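Local coordinates for 6b protein (Agrobacterium vitis, PDB 3AQ2), which disturbs plant cell proliferation, probably by interfering with the host microRNA machinery, and adopts an ADP-ribosylation fold, at residues R31-F44 and Y54-T66. Numbering follows the deposited sequence.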
ATOM      1  N   ARG A  31      -2.307  -7.661 -10.404  1.00 15.55           N
ATOM      2  CA  ARG A  31      -0.858  -7.568 -10.290  1.00 16.36           C
ATOM      3  C   ARG A  31      -0.193  -7.930 -11.614  1.00 16.93           C
ATOM      4  O   ARG A  31       0.700  -7.216 -12.093  1.00 16.66           O
ATOM      5  CB  ARG A  31      -0.346  -8.497  -9.185  1.00 16.32           C
ATOM      6  CG  ARG A  31       1.086  -8.220  -8.815  1.00 19.86           C
ATOM      7  CD  ARG A  31       1.819  -9.440  -8.332  1.00 24.62           C
ATOM      8  NE  ARG A  31       3.203  -9.376  -8.795  1.00 30.49           N
ATOM      9  CZ  ARG A  31       3.651  -9.926  -9.922  1.00 33.29           C
ATOM     10  NH1 ARG A  31       2.834 -10.612 -10.711  1.00 34.72           N
ATOM     11  NH2 ARG A  31       4.927  -9.791 -10.260  1.00 34.78           N
ATOM     12  N   THR A  32      -0.633  -9.035 -12.206  1.00 17.49           N
ATOM     13  CA  THR A  32      -0.090  -9.478 -13.491  1.00 18.98           C
ATOM     14  C   THR A  32      -0.318  -8.429 -14.587  1.00 18.99           C
ATOM     15  O   THR A  32       0.600  -8.153 -15.373  1.00 19.08           O
ATOM     16  CB  THR A  32      -0.676 -10.841 -13.925  1.00 19.81           C
ATOM     17  OG1 THR A  32      -0.378 -11.821 -12.921  1.00 21.38           O
ATOM     18  CG2 THR A  32      -0.077 -11.290 -15.260  1.00 22.79           C
ATOM     19  N   ASP A  33      -1.525  -7.856 -14.633  1.00 18.29           N
ATOM     20  CA  ASP A  33      -1.888  -6.859 -15.664  1.00 19.48           C
ATOM     21  C   ASP A  33      -1.085  -5.573 -15.512  1.00 18.84           C
ATOM     22  O   ASP A  33      -0.719  -4.930 -16.504  1.00 18.70           O
ATOM     23  CB  ASP A  33      -3.375  -6.513 -15.612  1.00 19.62           C
ATOM     24  CG  ASP A  33      -4.274  -7.651 -16.086  1.00 21.32           C
ATOM     25  OD1 ASP A  33      -3.775  -8.667 -16.631  1.00 22.46           O
ATOM     26  OD2 ASP A  33      -5.500  -7.516 -15.915  1.00 23.66           O
ATOM     27  N   PHE A  34      -0.844  -5.191 -14.260  1.00 17.99           N
ATOM     28  CA  PHE A  34      -0.019  -4.029 -13.926  1.00 17.71           C
ATOM     29  C   PHE A  34       1.422  -4.224 -14.431  1.00 18.82           C
ATOM     30  O   PHE A  34       1.956  -3.380 -15.155  1.00 19.47           O
ATOM     31  CB  PHE A  34      -0.051  -3.838 -12.405  1.00 16.97           C
ATOM     32  CG  PHE A  34       0.592  -2.572 -11.922  1.00 14.62           C
ATOM     33  CD1 PHE A  34      -0.179  -1.438 -11.696  1.00 13.65           C
ATOM     34  CD2 PHE A  34       1.950  -2.521 -11.643  1.00 15.62           C
ATOM     35  CE1 PHE A  34       0.396  -0.270 -11.212  1.00 13.88           C
ATOM     36  CE2 PHE A  34       2.546  -1.349 -11.167  1.00 14.62           C
ATOM     37  CZ  PHE A  34       1.761  -0.212 -10.952  1.00 15.45           C
ATOM     38  N   ARG A  35       2.029  -5.356 -14.065  1.00 19.75           N
ATOM     39  CA  ARG A  35       3.386  -5.702 -14.487  1.00 21.01           C
ATOM     40  C   ARG A  35       3.493  -5.797 -16.008  1.00 22.15           C
ATOM     41  O   ARG A  35       4.463  -5.302 -16.596  1.00 22.78           O
ATOM     42  CB  ARG A  35       3.848  -7.017 -13.825  1.00 21.26           C
ATOM     43  CG  ARG A  35       5.054  -7.699 -14.511  1.00 24.37           C
ATOM     44  CD  ARG A  35       6.399  -7.049 -14.159  1.00 28.36           C
ATOM     45  NE  ARG A  35       7.364  -7.062 -15.263  1.00 34.00           N
ATOM     46  CZ  ARG A  35       8.071  -8.119 -15.663  1.00 37.05           C
ATOM     47  NH1 ARG A  35       7.938  -9.300 -15.064  1.00 39.02           N
ATOM     48  NH2 ARG A  35       8.917  -7.996 -16.679  1.00 38.27           N
ATOM     49  N   SER A  36       2.492  -6.413 -16.636  1.00 22.73           N
ATOM     50  CA  SER A  36       2.505  -6.644 -18.082  1.00 24.33           C
ATOM     51  C   SER A  36       2.556  -5.332 -18.863  1.00 23.72           C
ATOM     52  O   SER A  36       3.285  -5.217 -19.857  1.00 24.89           O
ATOM     53  CB  SER A  36       1.292  -7.473 -18.521  1.00 25.09           C
ATOM     54  OG  SER A  36       1.350  -8.794 -17.994  1.00 28.55           O
ATOM     55  N   THR A  37       1.800  -4.342 -18.394  1.00 22.38           N
ATOM     56  CA  THR A  37       1.637  -3.091 -19.126  1.00 22.85           C
ATOM     57  C   THR A  37       2.673  -2.036 -18.765  1.00 21.88           C
ATOM     58  O   THR A  37       2.941  -1.141 -19.568  1.00 21.78           O
ATOM     59  CB  THR A  37       0.243  -2.476 -18.918  1.00 22.55           C
ATOM     60  OG1 THR A  37       0.044  -2.199 -17.525  1.00 21.52           O
ATOM     61  CG2 THR A  37      -0.856  -3.418 -19.426  1.00 24.69           C
ATOM     62  N   LEU A  38       3.250  -2.141 -17.566  1.00 20.92           N
ATOM     63  CA  LEU A  38       4.131  -1.077 -17.045  1.00 20.54           C
ATOM     64  C   LEU A  38       5.608  -1.459 -16.844  1.00 21.37           C
ATOM     65  O   LEU A  38       6.434  -0.592 -16.547  1.00 21.29           O
ATOM     66  CB  LEU A  38       3.560  -0.510 -15.741  1.00 19.28           C
ATOM     67  CG  LEU A  38       2.142   0.079 -15.761  1.00 18.00           C
ATOM     68  CD1 LEU A  38       1.744   0.518 -14.359  1.00 15.67           C
ATOM     69  CD2 LEU A  38       2.022   1.255 -16.705  1.00 19.52           C
ATOM     70  N   SER A  39       5.916  -2.748 -17.003  1.00 22.38           N
ATOM     71  CA  SER A  39       7.275  -3.312 -16.870  1.00 23.05           C
ATOM     72  C   SER A  39       7.685  -3.614 -15.431  1.00 22.85           C
ATOM     73  O   SER A  39       6.980  -3.273 -14.487  1.00 21.46           O
ATOM     74  CB  SER A  39       8.336  -2.435 -17.552  1.00 23.99           C
ATOM     75  OG  SER A  39       8.912  -1.524 -16.632  1.00 22.67           O
ATOM     76  N   GLN A  40       8.860  -4.233 -15.294  1.00 23.62           N
ATOM     77  CA  GLN A  40       9.430  -4.609 -14.001  1.00 23.86           C
ATOM     78  C   GLN A  40       9.928  -3.412 -13.196  1.00 22.78           C
ATOM     79  O   GLN A  40      10.114  -3.511 -11.981  1.00 22.68           O
ATOM     80  CB  GLN A  40      10.563  -5.627 -14.190  1.00 25.07           C
ATOM     81  CG  GLN A  40      11.844  -5.079 -14.825  1.00 27.07           C
ATOM     82  CD  GLN A  40      11.921  -5.278 -16.333  1.00 31.18           C
ATOM     83  OE1 GLN A  40      12.986  -5.597 -16.868  1.00 33.80           O
ATOM     84  NE2 GLN A  40      10.802  -5.094 -17.026  1.00 32.14           N
ATOM     85  N   LEU A  41      10.158  -2.298 -13.888  1.00 22.93           N
ATOM     86  CA  LEU A  41      10.695  -1.093 -13.276  1.00 22.12           C
ATOM     87  C   LEU A  41       9.790   0.081 -13.631  1.00 20.52           C
ATOM     88  O   LEU A  41       9.725   0.484 -14.795  1.00 21.15           O
ATOM     89  CB  LEU A  41      12.113  -0.836 -13.808  1.00 23.67           C
ATOM     90  CG  LEU A  41      13.035   0.128 -13.055  1.00 26.00           C
ATOM     91  CD1 LEU A  41      12.476   1.525 -12.999  1.00 28.78           C
ATOM     92  CD2 LEU A  41      13.334  -0.369 -11.662  1.00 28.17           C
ATOM     93  N   VAL A  42       9.113   0.636 -12.630  1.00 17.93           N
ATOM     94  CA  VAL A  42       8.090   1.649 -12.878  1.00 16.40           C
ATOM     95  C   VAL A  42       8.394   2.967 -12.166  1.00 14.81           C
ATOM     96  O   VAL A  42       8.238   3.066 -10.959  1.00 13.71           O
ATOM     97  CB  VAL A  42       6.680   1.144 -12.458  1.00 15.98           C
ATOM     98  CG1 VAL A  42       5.605   2.152 -12.827  1.00 16.11           C
ATOM     99  CG2 VAL A  42       6.367  -0.203 -13.102  1.00 16.02           C
ATOM    100  N   TYR A  43       8.815   3.972 -12.939  1.00 15.42           N
ATOM    101  CA  TYR A  43       8.846   5.351 -12.449  1.00 14.89           C
ATOM    102  C   TYR A  43       7.456   5.936 -12.632  1.00 14.30           C
ATOM    103  O   TYR A  43       6.686   5.461 -13.472  1.00 14.65           O
ATOM    104  CB  TYR A  43       9.889   6.179 -13.191  1.00 16.38           C
ATOM    105  CG  TYR A  43      11.294   5.838 -12.766  1.00 16.76           C
ATOM    106  CD1 TYR A  43      11.990   4.807 -13.388  1.00 18.94           C
ATOM    107  CD2 TYR A  43      11.909   6.504 -11.701  1.00 16.89           C
ATOM    108  CE1 TYR A  43      13.278   4.478 -13.001  1.00 19.74           C
ATOM    109  CE2 TYR A  43      13.208   6.175 -11.308  1.00 17.30           C
ATOM    110  CZ  TYR A  43      13.876   5.151 -11.959  1.00 19.51           C
ATOM    111  OH  TYR A  43      15.156   4.780 -11.597  1.00 21.96           O
ATOM    112  N   PHE A  44       7.121   6.954 -11.848  1.00 13.40           N
ATOM    113  CA  PHE A  44       5.731   7.424 -11.831  1.00 13.49           C
ATOM    114  C   PHE A  44       5.536   8.889 -11.505  1.00 14.12           C
ATOM    115  O   PHE A  44       4.632   9.520 -12.051  1.00 15.77           O
ATOM    116  CB  PHE A  44       4.872   6.565 -10.894  1.00 12.55           C
ATOM    117  CG  PHE A  44       5.407   6.458  -9.482  1.00 12.63           C
ATOM    118  CD1 PHE A  44       4.980   7.350  -8.487  1.00 12.23           C
ATOM    119  CD2 PHE A  44       6.336   5.479  -9.151  1.00 12.44           C
ATOM    120  CE1 PHE A  44       5.467   7.256  -7.178  1.00 12.23           C
ATOM    121  CE2 PHE A  44       6.832   5.370  -7.831  1.00 12.82           C
ATOM    122  CZ  PHE A  44       6.398   6.271  -6.853  1.00 12.77           C
ATOM    123  N   TYR A  54      11.416  11.945 -14.520  1.00 18.01           N
ATOM    124  CA  TYR A  54      10.899  11.358 -13.287  1.00 16.23           C
ATOM    125  C   TYR A  54      11.817  11.660 -12.108  1.00 15.29           C
ATOM    126  O   TYR A  54      13.014  11.896 -12.293  1.00 15.82           O
ATOM    127  CB  TYR A  54      10.779   9.845 -13.420  1.00 16.25           C
ATOM    128  CG  TYR A  54       9.723   9.367 -14.385  1.00 15.98           C
ATOM    129  CD1 TYR A  54      10.086   8.763 -15.588  1.00 17.64           C
ATOM    130  CD2 TYR A  54       8.368   9.494 -14.085  1.00 17.11           C
ATOM    131  CE1 TYR A  54       9.123   8.300 -16.479  1.00 17.17           C
ATOM    132  CE2 TYR A  54       7.392   9.036 -14.968  1.00 17.48           C
ATOM    133  CZ  TYR A  54       7.776   8.438 -16.159  1.00 17.61           C
ATOM    134  OH  TYR A  54       6.813   7.969 -17.028  1.00 17.35           O
ATOM    135  N   ASP A  55      11.260  11.632 -10.898  1.00 14.10           N
ATOM    136  CA  ASP A  55      12.103  11.673  -9.691  1.00 13.94           C
ATOM    137  C   ASP A  55      12.784  10.314  -9.469  1.00 13.76           C
ATOM    138  O   ASP A  55      12.783   9.464 -10.369  1.00 14.35           O
ATOM    139  CB  ASP A  55      11.339  12.206  -8.456  1.00 13.23           C
ATOM    140  CG  ASP A  55      10.301  11.224  -7.895  1.00 12.77           C
ATOM    141  OD1 ASP A  55      10.288  10.020  -8.257  1.00 12.25           O
ATOM    142  OD2 ASP A  55       9.496  11.680  -7.050  1.00 13.57           O
ATOM    143  N   ASP A  56      13.374  10.105  -8.297  1.00 13.35           N
ATOM    144  CA  ASP A  56      14.198   8.910  -8.098  1.00 14.37           C
ATOM    145  C   ASP A  56      13.435   7.662  -7.626  1.00 13.49           C
ATOM    146  O   ASP A  56      14.031   6.590  -7.520  1.00 13.96           O
ATOM    147  CB  ASP A  56      15.359   9.206  -7.146  1.00 15.08           C
ATOM    148  CG  ASP A  56      16.360  10.176  -7.737  1.00 17.27           C
ATOM    149  OD1 ASP A  56      16.724  10.009  -8.923  1.00 19.18           O
ATOM    150  OD2 ASP A  56      16.791  11.108  -7.021  1.00 19.16           O
ATOM    151  N   GLU A  57      12.139   7.791  -7.359  1.00 12.61           N
ATOM    152  CA  GLU A  57      11.376   6.669  -6.783  1.00 12.06           C
ATOM    153  C   GLU A  57      10.855   5.738  -7.875  1.00 12.05           C
ATOM    154  O   GLU A  57      10.254   6.201  -8.848  1.00 12.77           O
ATOM    155  CB  GLU A  57      10.222   7.175  -5.915  1.00 11.38           C
ATOM    156  CG  GLU A  57       9.590   6.068  -5.078  1.00 11.31           C
ATOM    157  CD  GLU A  57       8.663   6.575  -3.971  1.00 11.53           C
ATOM    158  OE1 GLU A  57       8.377   7.790  -3.916  1.00 12.16           O
ATOM    159  OE2 GLU A  57       8.240   5.735  -3.148  1.00 11.35           O
ATOM    160  N   TYR A  58      11.079   4.434  -7.717  1.00 12.09           N
ATOM    161  CA  TYR A  58      10.623   3.469  -8.718  1.00 12.93           C
ATOM    162  C   TYR A  58      10.002   2.245  -8.064  1.00 13.20           C
ATOM    163  O   TYR A  58      10.433   1.831  -6.987  1.00 12.31           O
ATOM    164  CB  TYR A  58      11.777   3.057  -9.648  1.00 14.15           C
ATOM    165  CG  TYR A  58      12.925   2.361  -8.939  1.00 15.01           C
ATOM    166  CD1 TYR A  58      12.878   0.994  -8.696  1.00 15.99           C
ATOM    167  CD2 TYR A  58      14.059   3.067  -8.527  1.00 16.25           C
ATOM    168  CE1 TYR A  58      13.915   0.331  -8.048  1.00 17.26           C
ATOM    169  CE2 TYR A  58      15.115   2.405  -7.868  1.00 16.67           C
ATOM    170  CZ  TYR A  58      15.021   1.038  -7.633  1.00 17.08           C
ATOM    171  OH  TYR A  58      16.031   0.342  -6.990  1.00 19.23           O
ATOM    172  N   LEU A  59       8.969   1.702  -8.698  1.00 13.79           N
ATOM    173  CA  LEU A  59       8.341   0.477  -8.225  1.00 15.25           C
ATOM    174  C   LEU A  59       9.085  -0.706  -8.779  1.00 16.72           C
ATOM    175  O   LEU A  59       9.495  -0.710  -9.942  1.00 16.63           O
ATOM    176  CB  LEU A  59       6.877   0.374  -8.677  1.00 14.96           C
ATOM    177  CG  LEU A  59       5.922   1.530  -8.398  1.00 16.00           C
ATOM    178  CD1 LEU A  59       4.515   1.138  -8.837  1.00 16.33           C
ATOM    179  CD2 LEU A  59       5.934   1.913  -6.935  1.00 16.73           C
ATOM    180  N   LEU A  60       9.200  -1.726  -7.930  1.00 18.48           N
ATOM    181  CA  LEU A  60       9.726  -3.018  -8.311  1.00 20.50           C
ATOM    182  C   LEU A  60       8.500  -3.917  -8.447  1.00 19.82           C
ATOM    183  O   LEU A  60       7.885  -4.283  -7.451  1.00 19.91           O
ATOM    184  CB  LEU A  60      10.674  -3.545  -7.219  1.00 20.79           C
ATOM    185  CG  LEU A  60      11.905  -2.714  -6.796  1.00 22.72           C
ATOM    186  CD1 LEU A  60      11.522  -1.442  -6.057  1.00 24.83           C
ATOM    187  CD2 LEU A  60      12.811  -3.544  -5.906  1.00 23.16           C
ATOM    188  N   SER A  61       8.119  -4.229  -9.678  1.00 19.59           N
ATOM    189  CA  SER A  61       6.854  -4.928  -9.908  1.00 20.10           C
ATOM    190  C   SER A  61       6.987  -6.452  -9.958  1.00 20.15           C
ATOM    191  O   SER A  61       5.977  -7.157 -10.020  1.00 20.19           O
ATOM    192  CB  SER A  61       6.202  -4.423 -11.186  1.00 20.38           C
ATOM    193  OG  SER A  61       7.078  -4.599 -12.273  1.00 24.45           O
ATOM    194  N   ASP A  62       8.228  -6.943  -9.936  1.00 20.04           N
ATOM    195  CA  ASP A  62       8.511  -8.378  -9.781  1.00 20.12           C
ATOM    196  C   ASP A  62       8.492  -8.778  -8.305  1.00 19.88           C
ATOM    197  O   ASP A  62       9.446  -9.391  -7.789  1.00 21.28           O
ATOM    198  CB  ASP A  62       9.876  -8.731 -10.363  1.00 20.75           C
ATOM    199  CG  ASP A  62       9.883  -8.765 -11.871  1.00 21.45           C
ATOM    200  OD1 ASP A  62       8.805  -8.945 -12.484  1.00 22.48           O
ATOM    201  OD2 ASP A  62      10.981  -8.628 -12.449  1.00 20.04           O
ATOM    202  N   GLN A  63       7.424  -8.412  -7.617  1.00 18.39           N
ATOM    203  CA  GLN A  63       7.214  -8.872  -6.258  1.00 17.75           C
ATOM    204  C   GLN A  63       5.721  -8.982  -6.046  1.00 16.42           C
ATOM    205  O   GLN A  63       4.945  -8.552  -6.898  1.00 16.72           O
ATOM    206  CB  GLN A  63       7.858  -7.924  -5.236  1.00 17.31           C
ATOM    207  CG  GLN A  63       7.225  -6.535  -5.158  1.00 16.96           C
ATOM    208  CD  GLN A  63       7.932  -5.609  -4.181  1.00 18.18           C
ATOM    209  OE1 GLN A  63       8.302  -4.481  -4.539  1.00 20.57           O
ATOM    210  NE2 GLN A  63       8.134  -6.076  -2.948  1.00 19.57           N
ATOM    211  N   ARG A  64       5.329  -9.583  -4.931  1.00 15.82           N
ATOM    212  CA  ARG A  64       3.921  -9.737  -4.604  1.00 15.26           C
ATOM    213  C   ARG A  64       3.349  -8.401  -4.152  1.00 13.47           C
ATOM    214  O   ARG A  64       4.087  -7.503  -3.732  1.00 13.06           O
ATOM    215  CB  ARG A  64       3.741 -10.791  -3.510  1.00 16.28           C
ATOM    216  CG  ARG A  64       4.211 -12.166  -3.931  1.00 19.70           C
ATOM    217  CD  ARG A  64       4.087 -13.177  -2.806  1.00 24.31           C
ATOM    218  NE  ARG A  64       4.918 -12.816  -1.660  1.00 27.60           N
ATOM    219  CZ  ARG A  64       5.078 -13.576  -0.580  1.00 28.88           C
ATOM    220  NH1 ARG A  64       4.472 -14.757  -0.491  1.00 29.31           N
ATOM    221  NH2 ARG A  64       5.852 -13.154   0.408  1.00 29.19           N
ATOM    222  N   LEU A  65       2.030  -8.286  -4.230  1.00 12.32           N
ATOM    223  CA  LEU A  65       1.334  -7.137  -3.677  1.00 11.95           C
ATOM    224  C   LEU A  65       1.517  -7.054  -2.167  1.00 11.43           C
ATOM    225  O   LEU A  65       1.609  -8.083  -1.472  1.00 12.22           O
ATOM    226  CB  LEU A  65      -0.161  -7.229  -3.984  1.00 11.87           C
ATOM    227  CG  LEU A  65      -0.584  -7.206  -5.454  1.00 12.40           C
ATOM    228  CD1 LEU A  65      -2.078  -7.465  -5.553  1.00 12.62           C
ATOM    229  CD2 LEU A  65      -0.224  -5.867  -6.118  1.00 13.93           C
ATOM    230  N   THR A  66       1.564  -5.828  -1.666  1.00 10.49           N
ATOM    231  CA  THR A  66       1.401  -5.573  -0.227  1.00  9.87           C
ATOM    232  C   THR A  66       0.234  -4.610  -0.029  1.00  9.91           C
ATOM    233  O   THR A  66      -0.276  -4.026  -1.002  1.00  9.65           O
ATOM    234  CB  THR A  66       2.694  -5.064   0.447  1.00  9.97           C
ATOM    235  OG1 THR A  66       3.183  -3.909  -0.247  1.00 10.79           O
ATOM    236  CG2 THR A  66       3.774  -6.170   0.434  1.00 10.60           C
TER
HETATM  237  O   HOH W   1       4.877   6.375 -15.462  1.00 18.04           O
HETATM  238  O   HOH W   2      16.119   6.009  -9.208  1.00 25.78           O
HETATM  239  O   HOH W   3       8.900   8.336  -9.908  1.00 13.60           O
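Arg31 and Arg35, one helical turn apart, grip the returning chain at its turn by polar contacts. Arg31 runs out anti at chi1 (-167°) and bends at chi3, which brings NE to Gln63 O at 2.7 Å, in the plane of the guanidinium, while NH2 makes a weak bond to Ser61 O. Arg35 bends at chi2 and chi3, and its NH1 forms a salt bridge of 2.7 Å with Asp62 OD1; the two flat groups stand almost perpendicular, at 83°. Ser61 is held twice: OG donates to Ser39 O at 2.6 Å, and its backbone N donates to Gln40 O. Just beyond the helix, Ser39 OG accepts from Leu41 N in an ST turn that leads into the strand.

The motif is a two-stranded antiparallel ribbon, 41-43 with 58-60, whose first strand follows directly on helix 20-38 within a chain of ADP-ribosylation fold. Val42 and Leu59 form its hydrogen-bonded pair through two backbone bonds.

Apolar contacts divide between the ribbon's faces. With Val42 lies Leu59, whose CD1 meets CZ at the edge of the Phe34 ring, at 3.7 Å; Leu59 CD2 touches Phe44 CE2, and Trp9 packs edge-to-face with Phe34. On the other face Tyr43 takes part in two CH-pi contacts, as donor through CB, 3.6 Å from the centroid of the Tyr54 ring, and as acceptor on one face of its own ring, where Tyr58 CB lies over the centre at 3.7 Å.

Water-mediated links run alongside: one molecule joins Tyr43 OH to Asp56 O, another bridges Tyr43 O and Tyr54 OH, and a third accepts from Phe44 N.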